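PDB 2VD3: ATP phosphoribosyltransferase from Methanobacterium thermoautotrophicum, which catalyses the first step of histidine biosynthesis, condensing ATP with 5-phosphoribose 1-diphosphate to form phosphoribosyl-ATP, probably under feedback control by histidine. Local coordinates for residues A116-E121 with A155-D160. Numbering follows the deposited sequence.
Sequences AVIATE and ADLITD. With MG (magnesium ion), chain J.
With chi1 of -53°, D156 has its carboxylate beside its own backbone N and opposite its carbonyl carbon, which carries OD2 to V117. That bond, OD2 to V117 N, is 3.0 Å long and nearly straight (175°), entering on the anti side of the carboxylate. The backbones continue the parallel pairing of strands 117-120 and 157-162: L157 N binds V117 O at 2.9 Å, A119 N binds L157 O at 2.8 Å, and T159 N binds A119 O at 2.9 Å. On one face of the sheet, CG1 of I118 lies 3.8 Å from CD1 of L157, while CG2 of I118 reaches CG2 of T159 at 4.0 Å, the two side chains crossing at about a right angle. L98 of strand 94-101 and L130 of helix 123-132 also touch I118, on the face that the helix covers. An alanine at I118 would remove both branches and is likely to leave a gap beside L157 and T159. On the other face, the methyls of A119 and A155 meet at 3.6 Å. Beyond the paired residues, D160 binds magnesium through OD2. I118 and T120 bond instead to strand 138-141, which forms a beta-alpha-beta unit with 117-120 and helix 123-132, consistent with the family's periplasmic-binding-protein-like fold; the D156 carboxylate thus takes up V117 N just before strand 157-162 begins.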
ATOM      1  N   ALA A 116       6.489 -38.835 -11.917  1.00 51.87           N
ATOM      2  CA  ALA A 116       5.992 -37.896 -10.910  1.00 51.03           C
ATOM      3  C   ALA A 116       6.404 -36.467 -11.198  1.00 50.36           C
ATOM      4  O   ALA A 116       7.539 -36.202 -11.594  1.00 50.15           O
ATOM      5  CB  ALA A 116       6.428 -38.301  -9.514  1.00 51.06           C
ATOM      6  N   VAL A 117       5.463 -35.550 -11.009  1.00 49.72           N
ATOM      7  CA  VAL A 117       5.731 -34.130 -11.205  1.00 49.04           C
ATOM      8  C   VAL A 117       5.907 -33.453  -9.852  1.00 48.55           C
ATOM      9  O   VAL A 117       5.098 -33.646  -8.942  1.00 48.33           O
ATOM     10  CB  VAL A 117       4.623 -33.446 -12.046  1.00 48.97           C
ATOM     11  CG1 VAL A 117       4.876 -31.955 -12.165  1.00 48.38           C
ATOM     12  CG2 VAL A 117       4.541 -34.088 -13.435  1.00 48.60           C
ATOM     13  N   ILE A 118       6.994 -32.692  -9.724  1.00 48.11           N
ATOM     14  CA  ILE A 118       7.259 -31.903  -8.523  1.00 47.36           C
ATOM     15  C   ILE A 118       7.316 -30.426  -8.876  1.00 46.76           C
ATOM     16  O   ILE A 118       8.098 -30.024  -9.743  1.00 46.78           O
ATOM     17  CB  ILE A 118       8.585 -32.303  -7.838  1.00 47.44           C
ATOM     18  CG1 ILE A 118       8.607 -33.806  -7.539  1.00 47.74           C
ATOM     19  CG2 ILE A 118       8.790 -31.485  -6.551  1.00 46.85           C
ATOM     20  CD1 ILE A 118      10.013 -34.379  -7.354  1.00 48.51           C
ATOM     21  N   ALA A 119       6.488 -29.633  -8.196  1.00 45.72           N
ATOM     22  CA  ALA A 119       6.473 -28.186  -8.360  1.00 45.08           C
ATOM     23  C   ALA A 119       7.370 -27.542  -7.307  1.00 44.92           C
ATOM     24  O   ALA A 119       7.373 -27.950  -6.142  1.00 44.62           O
ATOM     25  CB  ALA A 119       5.051 -27.643  -8.248  1.00 45.13           C
ATOM     26  N   THR A 120       8.121 -26.528  -7.721  1.00 44.28           N
ATOM     27  CA  THR A 120       9.129 -25.948  -6.864  1.00 44.05           C
ATOM     28  C   THR A 120       9.389 -24.489  -7.219  1.00 44.37           C
ATOM     29  O   THR A 120       9.040 -24.027  -8.303  1.00 44.25           O
ATOM     30  CB  THR A 120      10.449 -26.751  -6.943  1.00 44.03           C
ATOM     31  OG1 THR A 120      11.354 -26.309  -5.920  1.00 43.64           O
ATOM     32  CG2 THR A 120      11.106 -26.595  -8.313  1.00 44.04           C
ATOM     33  N   GLU A 121       9.981 -23.761  -6.282  1.00 44.60           N
ATOM     34  CA  GLU A 121      10.543 -22.460  -6.603  1.00 45.02           C
ATOM     35  C   GLU A 121      12.050 -22.605  -6.722  1.00 45.01           C
ATOM     36  O   GLU A 121      12.735 -21.661  -7.105  1.00 45.29           O
ATOM     37  CB  GLU A 121      10.160 -21.420  -5.557  1.00 44.94           C
ATOM     38  CG  GLU A 121       8.667 -21.184  -5.483  1.00 45.37           C
ATOM     39  CD  GLU A 121       8.314 -20.025  -4.590  1.00 47.30           C
ATOM     40  OE1 GLU A 121       7.554 -20.245  -3.628  1.00 48.36           O
ATOM     41  OE2 GLU A 121       8.802 -18.902  -4.840  1.00 47.99           O
ATOM     42  N   ALA A 155       0.911 -30.537 -10.299  1.00 49.52           N
ATOM     43  CA  ALA A 155       1.941 -31.378  -9.689  1.00 49.27           C
ATOM     44  C   ALA A 155       1.374 -32.438  -8.752  1.00 49.13           C
ATOM     45  O   ALA A 155       0.300 -32.263  -8.176  1.00 48.93           O
ATOM     46  CB  ALA A 155       2.939 -30.508  -8.938  1.00 49.07           C
ATOM     47  N   ASP A 156       2.112 -33.539  -8.612  1.00 49.06           N
ATOM     48  CA  ASP A 156       1.842 -34.549  -7.592  1.00 48.81           C
ATOM     49  C   ASP A 156       2.487 -34.134  -6.272  1.00 48.49           C
ATOM     50  O   ASP A 156       1.885 -34.276  -5.211  1.00 48.46           O
ATOM     51  CB  ASP A 156       2.385 -35.912  -8.027  1.00 48.97           C
ATOM     52  CG  ASP A 156       1.900 -36.325  -9.404  1.00 49.77           C
ATOM     53  OD1 ASP A 156       0.672 -36.479  -9.591  1.00 50.96           O
ATOM     54  OD2 ASP A 156       2.752 -36.500 -10.300  1.00 50.23           O
ATOM     55  N   LEU A 157       3.711 -33.617  -6.352  1.00 48.16           N
ATOM     56  CA  LEU A 157       4.472 -33.196  -5.175  1.00 47.90           C
ATOM     57  C   LEU A 157       4.940 -31.749  -5.272  1.00 47.85           C
ATOM     58  O   LEU A 157       4.988 -31.155  -6.353  1.00 47.69           O
ATOM     59  CB  LEU A 157       5.691 -34.093  -4.971  1.00 47.90           C
ATOM     60  CG  LEU A 157       5.500 -35.606  -4.915  1.00 48.25           C
ATOM     61  CD1 LEU A 157       6.803 -36.301  -5.239  1.00 48.23           C
ATOM     62  CD2 LEU A 157       4.991 -36.015  -3.554  1.00 48.44           C
ATOM     63  N   ILE A 158       5.293 -31.186  -4.126  1.00 47.74           N
ATOM     64  CA  ILE A 158       5.787 -29.823  -4.074  1.00 47.94           C
ATOM     65  C   ILE A 158       7.026 -29.762  -3.204  1.00 48.12           C
ATOM     66  O   ILE A 158       7.316 -30.691  -2.458  1.00 48.33           O
ATOM     67  CB  ILE A 158       4.710 -28.819  -3.542  1.00 47.68           C
ATOM     68  CG1 ILE A 158       4.455 -29.015  -2.043  1.00 47.30           C
ATOM     69  CG2 ILE A 158       3.404 -28.950  -4.330  1.00 47.66           C
ATOM     70  CD1 ILE A 158       3.923 -27.779  -1.332  1.00 46.11           C
ATOM     71  N   THR A 159       7.770 -28.675  -3.328  1.00 48.50           N
ATOM     72  CA  THR A 159       8.772 -28.332  -2.341  1.00 48.77           C
ATOM     73  C   THR A 159       8.225 -27.114  -1.633  1.00 49.63           C
ATOM     74  O   THR A 159       7.364 -26.415  -2.172  1.00 49.78           O
ATOM     75  CB  THR A 159      10.149 -28.002  -2.959  1.00 48.57           C
ATOM     76  OG1 THR A 159      10.077 -26.763  -3.670  1.00 46.96           O
ATOM     77  CG2 THR A 159      10.624 -29.122  -3.888  1.00 47.61           C
ATOM     78  N   ASP A 160       8.709 -26.860  -0.427  1.00 50.75           N
ATOM     79  CA  ASP A 160       8.273 -25.686   0.304  1.00 52.01           C
ATOM     80  C   ASP A 160       9.261 -25.288   1.379  1.00 52.85           C
ATOM     81  O   ASP A 160       9.987 -26.128   1.921  1.00 53.12           O
ATOM     82  CB  ASP A 160       6.890 -25.916   0.919  1.00 52.14           C
ATOM     83  CG  ASP A 160       6.165 -24.625   1.199  1.00 52.49           C
ATOM     84  OD1 ASP A 160       5.137 -24.660   1.895  1.00 53.67           O
ATOM     85  OD2 ASP A 160       6.628 -23.568   0.721  1.00 53.51           O
TER
HETATM   86 MG    MG J1294       6.773 -21.368   0.798  1.00 70.94          MG